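Deacylase (Burkholderia multivorans, PDB 5THW) probably hydrolyses N-carbamoyl amino acids as a zinc-dependent amidohydrolase of the peptidase M20 family, with two zinc ions bound per subunit. Local coordinates at residues 209-214 with 377-382; 232-237 with 344-349; 278-283 with 309-314. One frame throughout, in Å; residues are numbered along the deposited sequence.

Contact 1: residues 209-214 with 377-382; sequences ELHIEQ and AGHDAC. With ZN (zinc ion), chain E; URP (N-(aminocarbonyl)-beta-alanine), chain G.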
loop_
_atom_site.group_PDB
_atom_site.type_symbol
_atom_site.label_atom_id
_atom_site.label_comp_id
_atom_site.label_asym_id
_atom_site.label_seq_id
_atom_site.Cartn_x
_atom_site.Cartn_y
_atom_site.Cartn_z
ATOM N N GLU A 209 -13.420 19.350 29.437
ATOM C CA GLU A 209 -13.426 19.231 27.981
ATOM C C GLU A 209 -14.811 18.832 27.491
ATOM O O GLU A 209 -15.368 17.827 27.943
ATOM C CB GLU A 209 -12.374 18.226 27.503
ATOM C CG GLU A 209 -12.314 18.106 25.988
ATOM C CD GLU A 209 -11.033 17.455 25.501
ATOM O OE1 GLU A 209 -10.920 17.202 24.282
ATOM O OE2 GLU A 209 -10.140 17.198 26.336
ATOM N N LEU A 210 -15.373 19.639 26.590
ATOM C CA LEU A 210 -16.650 19.354 25.942
ATOM C C LEU A 210 -16.405 18.645 24.612
ATOM O O LEU A 210 -15.537 19.062 23.838
ATOM C CB LEU A 210 -17.428 20.655 25.738
ATOM C CG LEU A 210 -18.750 20.648 24.973
ATOM C CD1 LEU A 210 -19.823 19.836 25.695
ATOM C CD2 LEU A 210 -19.223 22.075 24.761
ATOM N N HIS A 211 -17.152 17.568 24.352
ATOM C CA HIS A 211 -16.899 16.728 23.182
ATOM C C HIS A 211 -18.167 15.983 22.783
ATOM O O HIS A 211 -19.042 15.740 23.620
ATOM C CB HIS A 211 -15.768 15.726 23.462
ATOM C CG HIS A 211 -14.996 15.323 22.243
ATOM N ND1 HIS A 211 -15.476 14.418 21.318
ATOM C CD2 HIS A 211 -13.783 15.714 21.789
ATOM C CE1 HIS A 211 -14.587 14.264 20.354
ATOM N NE2 HIS A 211 -13.552 15.042 20.613
ATOM N N ILE A 212 -18.268 15.636 21.493
ATOM C CA ILE A 212 -19.314 14.708 21.057
ATOM C C ILE A 212 -18.941 13.286 21.471
ATOM O O ILE A 212 -17.758 12.928 21.565
ATOM C CB ILE A 212 -19.560 14.774 19.540
ATOM C CG1 ILE A 212 -18.269 14.478 18.779
ATOM C CG2 ILE A 212 -20.160 16.121 19.144
ATOM C CD1 ILE A 212 -18.491 13.878 17.412
ATOM N N GLU A 213 -19.966 12.460 21.708
ATOM C CA GLU A 213 -19.747 11.121 22.256
ATOM C C GLU A 213 -18.893 10.261 21.332
ATOM O O GLU A 213 -18.095 9.436 21.796
ATOM C CB GLU A 213 -21.088 10.427 22.509
ATOM C CG GLU A 213 -20.940 9.039 23.123
ATOM C CD GLU A 213 -22.220 8.218 23.057
ATOM O OE1 GLU A 213 -23.320 8.817 23.079
ATOM O OE2 GLU A 213 -22.122 6.972 22.997
ATOM N N GLN A 214 -19.056 10.431 20.022
ATOM C CA GLN A 214 -18.456 9.567 19.008
ATOM C C GLN A 214 -18.968 8.132 19.104
ATOM O O GLN A 214 -18.371 7.215 18.527
ATOM C CB GLN A 214 -16.919 9.614 19.076
ATOM C CG GLN A 214 -16.385 11.045 19.178
ATOM C CD GLN A 214 -14.869 11.121 19.254
ATOM O OE1 GLN A 214 -14.283 10.888 20.309
ATOM N NE2 GLN A 214 -14.230 11.487 18.141
ATOM N N ALA A 377 -13.118 7.177 23.405
ATOM C CA ALA A 377 -11.946 7.720 22.742
ATOM C C ALA A 377 -11.063 8.414 23.763
ATOM O O ALA A 377 -11.480 8.714 24.886
ATOM C CB ALA A 377 -12.327 8.711 21.630
ATOM N N GLY A 378 -9.822 8.652 23.356
ATOM C CA GLY A 378 -8.899 9.397 24.174
ATOM C C GLY A 378 -9.065 10.878 23.889
ATOM O O GLY A 378 -9.354 11.282 22.763
ATOM N N HIS A 379 -8.890 11.682 24.927
ATOM C CA HIS A 379 -8.994 13.118 24.770
ATOM C C HIS A 379 -7.857 13.739 25.557
ATOM O O HIS A 379 -7.261 13.101 26.430
ATOM C CB HIS A 379 -10.363 13.635 25.242
ATOM C CG HIS A 379 -11.520 12.906 24.626
ATOM N ND1 HIS A 379 -11.915 13.098 23.319
ATOM C CD2 HIS A 379 -12.371 11.989 25.146
ATOM C CE1 HIS A 379 -12.953 12.321 23.057
ATOM N NE2 HIS A 379 -13.252 11.642 24.150
ATOM N N ASP A 380 -7.543 14.989 25.216
ATOM C CA ASP A 380 -6.528 15.727 25.959
ATOM C C ASP A 380 -6.862 15.801 27.446
ATOM O O ASP A 380 -5.958 15.901 28.282
ATOM C CB ASP A 380 -6.372 17.109 25.339
ATOM C CG ASP A 380 -5.951 17.039 23.869
ATOM O OD1 ASP A 380 -4.855 16.503 23.574
ATOM O OD2 ASP A 380 -6.731 17.497 23.002
ATOM N N ALA A 381 -8.153 15.750 27.793
ATOM C CA ALA A 381 -8.558 15.704 29.194
ATOM C C ALA A 381 -8.027 14.460 29.898
ATOM O O ALA A 381 -7.863 14.466 31.125
ATOM C CB ALA A 381 -10.079 15.762 29.302
ATOM N N CYS A 382 -7.770 13.378 29.152
ATOM C CA CYS A 382 -7.254 12.160 29.776
ATOM C C CYS A 382 -5.854 12.374 30.344
ATOM O O CYS A 382 -5.516 11.818 31.395
ATOM C CB CYS A 382 -7.258 11.002 28.779
ATOM S SG CYS A 382 -8.898 10.513 28.174
HETATM ZN ZN ZN E . -11.503 14.464 19.644
HETATM O O2 URP G . -11.301 10.997 18.304
HETATM C C2 URP G . -10.507 11.646 18.960
HETATM N N3 URP G . -10.451 12.966 18.853
HETATM N N1 URP G . -9.656 11.055 19.787
HETATM C C6 URP G . -8.332 10.664 19.334
HETATM C C5 URP G . -7.699 9.619 20.241
HETATM C C4 URP G . -8.463 8.335 20.046
HETATM O O42 URP G . -9.211 7.937 20.968
HETATM O O41 URP G . -8.323 7.720 18.966
HETATM O O HOH W 1 -10.397 14.509 21.667
#
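At one of the two zinc ions of this M20-family hydrolase, His211, near the end of strand 206-212, lies against His379 of the loop leading into helix 380-384. His211 NE2 binds zinc at 2.3 Å. The zinc bond and, on the other side of the ring, the bond from His211 ND1 to Ile212 O at 2.7 Å together hold the imidazole's rotation; ND1 donates in the ring plane, on a carbonyl lone pair. His379 CE1 sits over the centre of the His211 ring, with the two planes 49° apart, an oblique pair. His379 ND1 meets the zinc-bound water at 2.7 Å, so His379 is a second-shell neighbour of the metal. Farther back on the strand, Glu209 sends an extended side chain across, its CG anti to the backbone N (chi1 -178°), and OE2 accepts from Ala381 N at 2.9 Å. Glu209 OE1 is held by Ser103.

The bound N-(aminocarbonyl)-beta-alanine bridges both segments. Gln214 NE2 donates to its O2 at 3.0 Å, while Gln214 OE1 rests against Ala377 CB. Gly378 uses both backbone polar groups: its N donates to carboxylate O42 at 2.6 Å, nearly straight, and its O accepts from N1. The ligand's N3 also binds the zinc, whose shell His104 and Asp115 complete. Strand 206-212 pairs with strand 390-395, from which Met392 packs on Glu209, His379 and Ala381, while helix 117-132 brings Tyr118 against Leu210 and Ile212.

Contact 2: residues 232-237 with 344-349; sequences QGQRWY and FYYKPV. With URP (N-(aminocarbonyl)-beta-alanine), chain G.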
loop_
_atom_site.group_PDB
_atom_site.type_symbol
_atom_site.label_atom_id
_atom_site.label_comp_id
_atom_site.label_asym_id
_atom_site.label_seq_id
_atom_site.Cartn_x
_atom_site.Cartn_y
_atom_site.Cartn_z
ATOM N N GLN A 232 -11.627 4.897 28.785
ATOM C CA GLN A 232 -10.973 3.598 28.699
ATOM C C GLN A 232 -9.503 3.763 28.317
ATOM O O GLN A 232 -9.109 4.752 27.693
ATOM C CB GLN A 232 -11.701 2.683 27.710
ATOM C CG GLN A 232 -11.593 3.043 26.242
ATOM C CD GLN A 232 -12.244 1.993 25.350
ATOM O OE1 GLN A 232 -12.482 0.862 25.777
ATOM N NE2 GLN A 232 -12.558 2.373 24.118
ATOM N N GLY A 233 -8.682 2.787 28.739
ATOM C CA GLY A 233 -7.289 2.756 28.340
ATOM C C GLY A 233 -7.063 2.220 26.934
ATOM O O GLY A 233 -7.892 1.518 26.355
ATOM N N GLN A 234 -5.912 2.589 26.367
ATOM C CA GLN A 234 -5.566 2.229 25.000
ATOM C C GLN A 234 -4.128 1.733 24.910
ATOM O O GLN A 234 -3.261 2.116 25.700
ATOM C CB GLN A 234 -5.743 3.399 24.023
ATOM C CG GLN A 234 -7.051 4.154 24.119
ATOM C CD GLN A 234 -7.273 5.056 22.918
ATOM O OE1 GLN A 234 -6.849 4.741 21.808
ATOM N NE2 GLN A 234 -7.904 6.199 23.143
ATOM N N ARG A 235 -3.889 0.897 23.900
ATOM C CA ARG A 235 -2.562 0.407 23.544
ATOM C C ARG A 235 -2.466 0.427 22.026
ATOM O O ARG A 235 -3.320 -0.151 21.348
ATOM C CB ARG A 235 -2.335 -1.018 24.063
ATOM C CG ARG A 235 -1.920 -1.159 25.522
ATOM C CD ARG A 235 -1.864 -2.647 25.887
ATOM N NE ARG A 235 -1.878 -2.897 27.327
ATOM C CZ ARG A 235 -0.844 -3.343 28.035
ATOM N NH1 ARG A 235 0.313 -3.619 27.446
ATOM N NH2 ARG A 235 -0.979 -3.536 29.338
ATOM N N TRP A 236 -1.466 1.122 21.493
ATOM C CA TRP A 236 -1.249 1.215 20.055
ATOM C C TRP A 236 0.069 0.549 19.677
ATOM O O TRP A 236 1.075 0.684 20.384
ATOM C CB TRP A 236 -1.243 2.669 19.567
ATOM C CG TRP A 236 -2.568 3.368 19.642
ATOM C CD1 TRP A 236 -3.683 2.961 20.329
ATOM C CD2 TRP A 236 -2.909 4.614 19.023
ATOM N NE1 TRP A 236 -4.696 3.876 20.163
ATOM C CE2 TRP A 236 -4.246 4.902 19.373
ATOM C CE3 TRP A 236 -2.214 5.518 18.211
ATOM C CZ2 TRP A 236 -4.901 6.054 18.932
ATOM C CZ3 TRP A 236 -2.868 6.655 17.771
ATOM C CH2 TRP A 236 -4.199 6.911 18.131
ATOM N N TYR A 237 0.068 -0.124 18.533
ATOM C CA TYR A 237 1.223 -0.880 18.091
ATOM C C TYR A 237 1.586 -0.501 16.666
ATOM O O TYR A 237 0.746 -0.053 15.878
ATOM C CB TYR A 237 0.970 -2.400 18.149
ATOM C CG TYR A 237 0.543 -2.897 19.500
ATOM C CD1 TYR A 237 -0.779 -2.786 19.910
ATOM C CD2 TYR A 237 1.457 -3.478 20.369
ATOM C CE1 TYR A 237 -1.182 -3.236 21.146
ATOM C CE2 TYR A 237 1.063 -3.935 21.610
ATOM C CZ TYR A 237 -0.263 -3.810 21.995
ATOM O OH TYR A 237 -0.680 -4.257 23.234
ATOM N N PHE A 344 2.165 3.371 22.229
ATOM C CA PHE A 344 1.256 4.226 22.980
ATOM C C PHE A 344 0.550 3.365 24.007
ATOM O O PHE A 344 0.041 2.293 23.666
ATOM C CB PHE A 344 0.250 4.878 22.026
ATOM C CG PHE A 344 -0.613 5.939 22.649
ATOM C CD1 PHE A 344 -0.055 6.967 23.386
ATOM C CD2 PHE A 344 -1.980 5.954 22.420
ATOM C CE1 PHE A 344 -0.851 7.960 23.921
ATOM C CE2 PHE A 344 -2.776 6.945 22.948
ATOM C CZ PHE A 344 -2.209 7.953 23.698
ATOM N N TYR A 345 0.547 3.815 25.261
ATOM C CA TYR A 345 -0.209 3.121 26.292
ATOM C C TYR A 345 -0.546 4.075 27.424
ATOM O O TYR A 345 0.340 4.776 27.927
ATOM C CB TYR A 345 0.569 1.917 26.827
ATOM C CG TYR A 345 0.015 1.352 28.115
ATOM C CD1 TYR A 345 -1.270 0.828 28.168
ATOM C CD2 TYR A 345 0.784 1.312 29.270
ATOM C CE1 TYR A 345 -1.787 0.295 29.339
ATOM C CE2 TYR A 345 0.280 0.779 30.446
ATOM C CZ TYR A 345 -1.008 0.271 30.473
ATOM O OH TYR A 345 -1.519 -0.259 31.633
ATOM N N TYR A 346 -1.820 4.109 27.810
ATOM C CA TYR A 346 -2.251 4.836 28.994
ATOM C C TYR A 346 -3.367 4.059 29.677
ATOM O O TYR A 346 -4.260 3.529 29.011
ATOM C CB TYR A 346 -2.674 6.280 28.689
ATOM C CG TYR A 346 -3.942 6.477 27.897
ATOM C CD1 TYR A 346 -3.897 6.640 26.520
ATOM C CD2 TYR A 346 -5.176 6.559 28.530
ATOM C CE1 TYR A 346 -5.041 6.852 25.791
ATOM C CE2 TYR A 346 -6.328 6.770 27.808
ATOM C CZ TYR A 346 -6.253 6.911 26.437
ATOM O OH TYR A 346 -7.389 7.122 25.697
ATOM N N LYS A 347 -3.287 3.967 31.004
ATOM C CA LYS A 347 -4.260 3.218 31.789
ATOM C C LYS A 347 -5.607 3.942 31.782
ATOM O O LYS A 347 -5.666 5.156 31.567
ATOM C CB LYS A 347 -3.780 3.054 33.233
ATOM C CG LYS A 347 -2.343 2.586 33.383
ATOM C CD LYS A 347 -2.015 2.297 34.845
ATOM C CE LYS A 347 -0.511 2.177 35.054
ATOM N NZ LYS A 347 0.146 1.396 33.964
ATOM N N PRO A 348 -6.706 3.214 32.011
ATOM C CA PRO A 348 -8.018 3.870 32.068
ATOM C C PRO A 348 -8.026 4.981 33.108
ATOM O O PRO A 348 -7.389 4.887 34.162
ATOM C CB PRO A 348 -8.968 2.732 32.464
ATOM C CG PRO A 348 -8.275 1.486 32.002
ATOM C CD PRO A 348 -6.813 1.752 32.197
ATOM N N VAL A 349 -8.779 6.035 32.808
ATOM C CA VAL A 349 -8.778 7.261 33.598
ATOM C C VAL A 349 -10.099 7.379 34.340
ATOM O O VAL A 349 -11.173 7.247 33.739
ATOM C CB VAL A 349 -8.561 8.499 32.706
ATOM C CG1 VAL A 349 -8.760 9.779 33.510
ATOM C CG2 VAL A 349 -7.186 8.466 32.034
HETATM O O2 URP G . -11.301 10.997 18.304
HETATM C C2 URP G . -10.507 11.646 18.960
HETATM N N3 URP G . -10.451 12.966 18.853
HETATM N N1 URP G . -9.656 11.055 19.787
HETATM C C6 URP G . -8.332 10.664 19.334
HETATM C C5 URP G . -7.699 9.619 20.241
HETATM C C4 URP G . -8.463 8.335 20.046
HETATM O O42 URP G . -9.211 7.937 20.968
HETATM O O41 URP G . -8.323 7.720 18.966
HETATM O O HOH W 2 -9.773 7.076 26.679
#
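Trp236 and Phe344 pack closely in this antiparallel strand pair, in which 233-237 and 344-346 run 168° apart. Their CB atoms are 3.6 Å from each other, and the Phe344 edge is turned to the Trp236 face in a T-shaped arrangement, with CD2 over the indole. Trp236 N donates to Phe344 O at 2.9 Å; the return bond, Phe344 N to Trp236 O, is weak. On the same face, Gln234 and Tyr346 lie side by side, joined by backbone bonds in both directions.

The Gln234 amide is fixed through both ends. OE1 accepts from Trp236 NE1 at 2.8 Å, and NE2 donates to Tyr346 OH at 2.8 Å, tilted out of the amide plane, and to O42 of the bound N-(aminocarbonyl)-beta-alanine at 3.1 Å. The Tyr346 ring reaches back over the Gln234 backbone, N above its centre, because CG stands between the backbone N and carbonyl carbon (chi1 69°). A water links Tyr346 OH to Gln232 O. Trp236 turns its edge to the ligand carboxylate, with CZ2 3.8 Å from O41.

The face of Arg235 and Tyr345 is the solvent side, both residues being partly exposed. There the extended Arg235 chain runs alongside Tyr345, Arg235 CG 3.4 Å from Tyr345 CD1. The guanidinium makes a cation-pi contact over the ring, Arg235 CZ 4.3 Å from the Tyr345 centroid. Tyr345 OH is bonded to Asp313, and Arg235 NH1 to Gln342. Pro348 packs on Gly233 at the strand end. Helix 313-334 lies on this side, with Leu316 and Ala317 against Arg235, while strand 297-310 flanks 225-242 along its other edge.

Contact 3: residues 278-283 with 309-314; sequences APFGCA and RHPDDA. With URP (N-(aminocarbonyl)-beta-alanine), chain G.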
loop_
_atom_site.group_PDB
_atom_site.type_symbol
_atom_site.label_atom_id
_atom_site.label_comp_id
_atom_site.label_asym_id
_atom_site.label_seq_id
_atom_site.Cartn_x
_atom_site.Cartn_y
_atom_site.Cartn_z
ATOM N N ALA A 278 -15.976 -8.841 24.245
ATOM C CA ALA A 278 -17.206 -8.076 24.167
ATOM C C ALA A 278 -17.776 -7.873 25.568
ATOM O O ALA A 278 -17.515 -8.665 26.474
ATOM C CB ALA A 278 -18.215 -8.796 23.273
ATOM N N PRO A 279 -18.585 -6.820 25.773
ATOM C CA PRO A 279 -19.076 -5.822 24.812
ATOM C C PRO A 279 -18.154 -4.616 24.571
ATOM O O PRO A 279 -18.345 -3.937 23.559
ATOM C CB PRO A 279 -20.377 -5.358 25.456
ATOM C CG PRO A 279 -20.060 -5.405 26.919
ATOM C CD PRO A 279 -19.175 -6.618 27.108
ATOM N N PHE A 280 -17.182 -4.359 25.456
ATOM C CA PHE A 280 -16.414 -3.112 25.415
ATOM C C PHE A 280 -15.049 -3.231 24.741
ATOM O O PHE A 280 -14.370 -2.209 24.581
ATOM C CB PHE A 280 -16.210 -2.545 26.830
ATOM C CG PHE A 280 -17.484 -2.290 27.574
ATOM C CD1 PHE A 280 -18.521 -1.595 26.972
ATOM C CD2 PHE A 280 -17.646 -2.734 28.876
ATOM C CE1 PHE A 280 -19.701 -1.351 27.652
ATOM C CE2 PHE A 280 -18.822 -2.492 29.563
ATOM C CZ PHE A 280 -19.851 -1.797 28.948
ATOM N N GLY A 281 -14.621 -4.431 24.353
ATOM C CA GLY A 281 -13.339 -4.552 23.678
ATOM C C GLY A 281 -13.345 -3.829 22.341
ATOM O O GLY A 281 -14.315 -3.889 21.580
ATOM N N CYS A 282 -12.243 -3.155 22.046
ATOM C CA CYS A 282 -12.089 -2.451 20.781
ATOM C C CYS A 282 -10.782 -2.895 20.152
ATOM O O CYS A 282 -9.745 -2.915 20.826
ATOM C CB CYS A 282 -12.093 -0.934 20.993
ATOM S SG CYS A 282 -13.601 -0.274 21.763
ATOM N N ALA A 283 -10.829 -3.258 18.871
ATOM C CA ALA A 283 -9.629 -3.711 18.177
ATOM C C ALA A 283 -9.725 -3.368 16.693
ATOM O O ALA A 283 -10.736 -3.673 16.050
ATOM C CB ALA A 283 -9.428 -5.216 18.391
ATOM N N ARG A 309 -8.352 -1.187 22.771
ATOM C CA ARG A 309 -8.970 -0.369 23.808
ATOM C C ARG A 309 -9.816 -1.239 24.722
ATOM O O ARG A 309 -10.435 -2.203 24.268
ATOM C CB ARG A 309 -9.843 0.751 23.217
ATOM C CG ARG A 309 -9.122 1.621 22.218
ATOM C CD ARG A 309 -9.973 2.727 21.658
ATOM N NE ARG A 309 -9.345 3.281 20.465
ATOM C CZ ARG A 309 -9.419 4.555 20.098
ATOM N NH1 ARG A 309 -10.094 5.424 20.845
ATOM N NH2 ARG A 309 -8.811 4.959 18.986
ATOM N N HIS A 310 -9.820 -0.908 26.011
ATOM C CA HIS A 310 -10.733 -1.532 26.958
ATOM C C HIS A 310 -10.820 -0.652 28.195
ATOM O O HIS A 310 -9.843 0.025 28.537
ATOM C CB HIS A 310 -10.284 -2.950 27.335
ATOM C CG HIS A 310 -11.393 -3.803 27.874
ATOM N ND1 HIS A 310 -11.730 -3.831 29.212
ATOM C CD2 HIS A 310 -12.263 -4.635 27.251
ATOM C CE1 HIS A 310 -12.752 -4.651 29.390
ATOM N NE2 HIS A 310 -13.096 -5.149 28.215
ATOM N N PRO A 311 -11.980 -0.604 28.860
ATOM C CA PRO A 311 -12.079 0.175 30.106
ATOM C C PRO A 311 -11.391 -0.472 31.292
ATOM O O PRO A 311 -11.190 0.211 32.303
ATOM C CB PRO A 311 -13.593 0.282 30.331
ATOM C CG PRO A 311 -14.162 -0.895 29.609
ATOM C CD PRO A 311 -13.296 -1.072 28.399
ATOM N N ASP A 312 -11.014 -1.746 31.200
ATOM C CA ASP A 312 -10.364 -2.475 32.285
ATOM C C ASP A 312 -8.923 -2.744 31.867
ATOM O O ASP A 312 -8.686 -3.426 30.863
ATOM C CB ASP A 312 -11.111 -3.780 32.575
ATOM C CG ASP A 312 -10.571 -4.529 33.791
ATOM O OD1 ASP A 312 -9.338 -4.696 33.912
ATOM O OD2 ASP A 312 -11.395 -4.978 34.623
ATOM N N ASP A 313 -7.970 -2.250 32.666
ATOM C CA ASP A 313 -6.560 -2.355 32.296
ATOM C C ASP A 313 -6.115 -3.806 32.208
ATOM O O ASP A 313 -5.310 -4.164 31.337
ATOM C CB ASP A 313 -5.689 -1.592 33.293
ATOM C CG ASP A 313 -4.279 -1.348 32.772
ATOM O OD1 ASP A 313 -4.132 -0.684 31.721
ATOM O OD2 ASP A 313 -3.314 -1.820 33.414
ATOM N N ALA A 314 -6.638 -4.661 33.092
ATOM C CA ALA A 314 -6.250 -6.067 33.077
ATOM C C ALA A 314 -6.688 -6.745 31.785
ATOM O O ALA A 314 -5.920 -7.503 31.182
ATOM C CB ALA A 314 -6.843 -6.787 34.289
HETATM O O2 URP G . -11.301 10.997 18.304
HETATM C C2 URP G . -10.507 11.646 18.960
HETATM N N3 URP G . -10.451 12.966 18.853
HETATM N N1 URP G . -9.656 11.055 19.787
HETATM C C6 URP G . -8.332 10.664 19.334
HETATM C C5 URP G . -7.699 9.619 20.241
HETATM C C4 URP G . -8.463 8.335 20.046
HETATM O O42 URP G . -9.211 7.937 20.968
HETATM O O41 URP G . -8.323 7.720 18.966
HETATM O O HOH W 3 -16.034 -6.236 27.561
#
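With CG beside the backbone N (chi1 -54°) and an extended chain from CG to NE, Arg309 starts against Cys282, their CB atoms 3.6 Å apart, and carries its guanidinium away to the bound N-(aminocarbonyl)-beta-alanine. There NH1 donates to O42 at 2.7 Å and NH2 to O41 at 2.8 Å, a two-pronged grip on the carboxylate by the guanidinium edge. Asp307 forms a salt bridge with NE, which helps to aim the group.

Cys282 and Arg309 are an antiparallel hydrogen-bonded pair of the beta hairpin formed by strands 282-291 and 297-310, within the M20 dimerisation region; hydrogen bonds run both ways, Cys282 N to Arg309 O and Arg309 N to Cys282 O, each 3.0 Å from N to O. Gly249 of the second subunit packs on both residues.

Beyond the pair the chains diverge. His310 presents its ring edge to Gly281 CA, CD2 3.7 Å away, while its ND1 accepts from Asp312 N. A water joins Phe280 N to His310 NE2. On the exposed side, Phe280 CB abuts Pro311 CD at 3.6 Å, the two side chains crossing at about a right angle. Asp312 makes a weak N-cap bond to Ala314 N, where helix 313-334 begins.

All three contacts meet at the same ligand. Contact 1 is wholly buried near the centre of the chain and works through metal coordination, paired histidines and main-chain groups of Gly378. Contact 2 has a buried aromatic and amide face at the pocket and a partly exposed cation-pi face. Contact 3, about 18 Å from the chain centre (centre to centre), is buried at the strand pair but ends in a more exposed packing of Phe280 on Pro311. Contacts 2 and 3 lie side by side through neighbouring strands 225-242 and 297-310, joined by a probable hydrogen bond between Gly233 O and His310 N. Gln234, Arg309 and Gly378, one from each contact, converge on carboxylate oxygen O42.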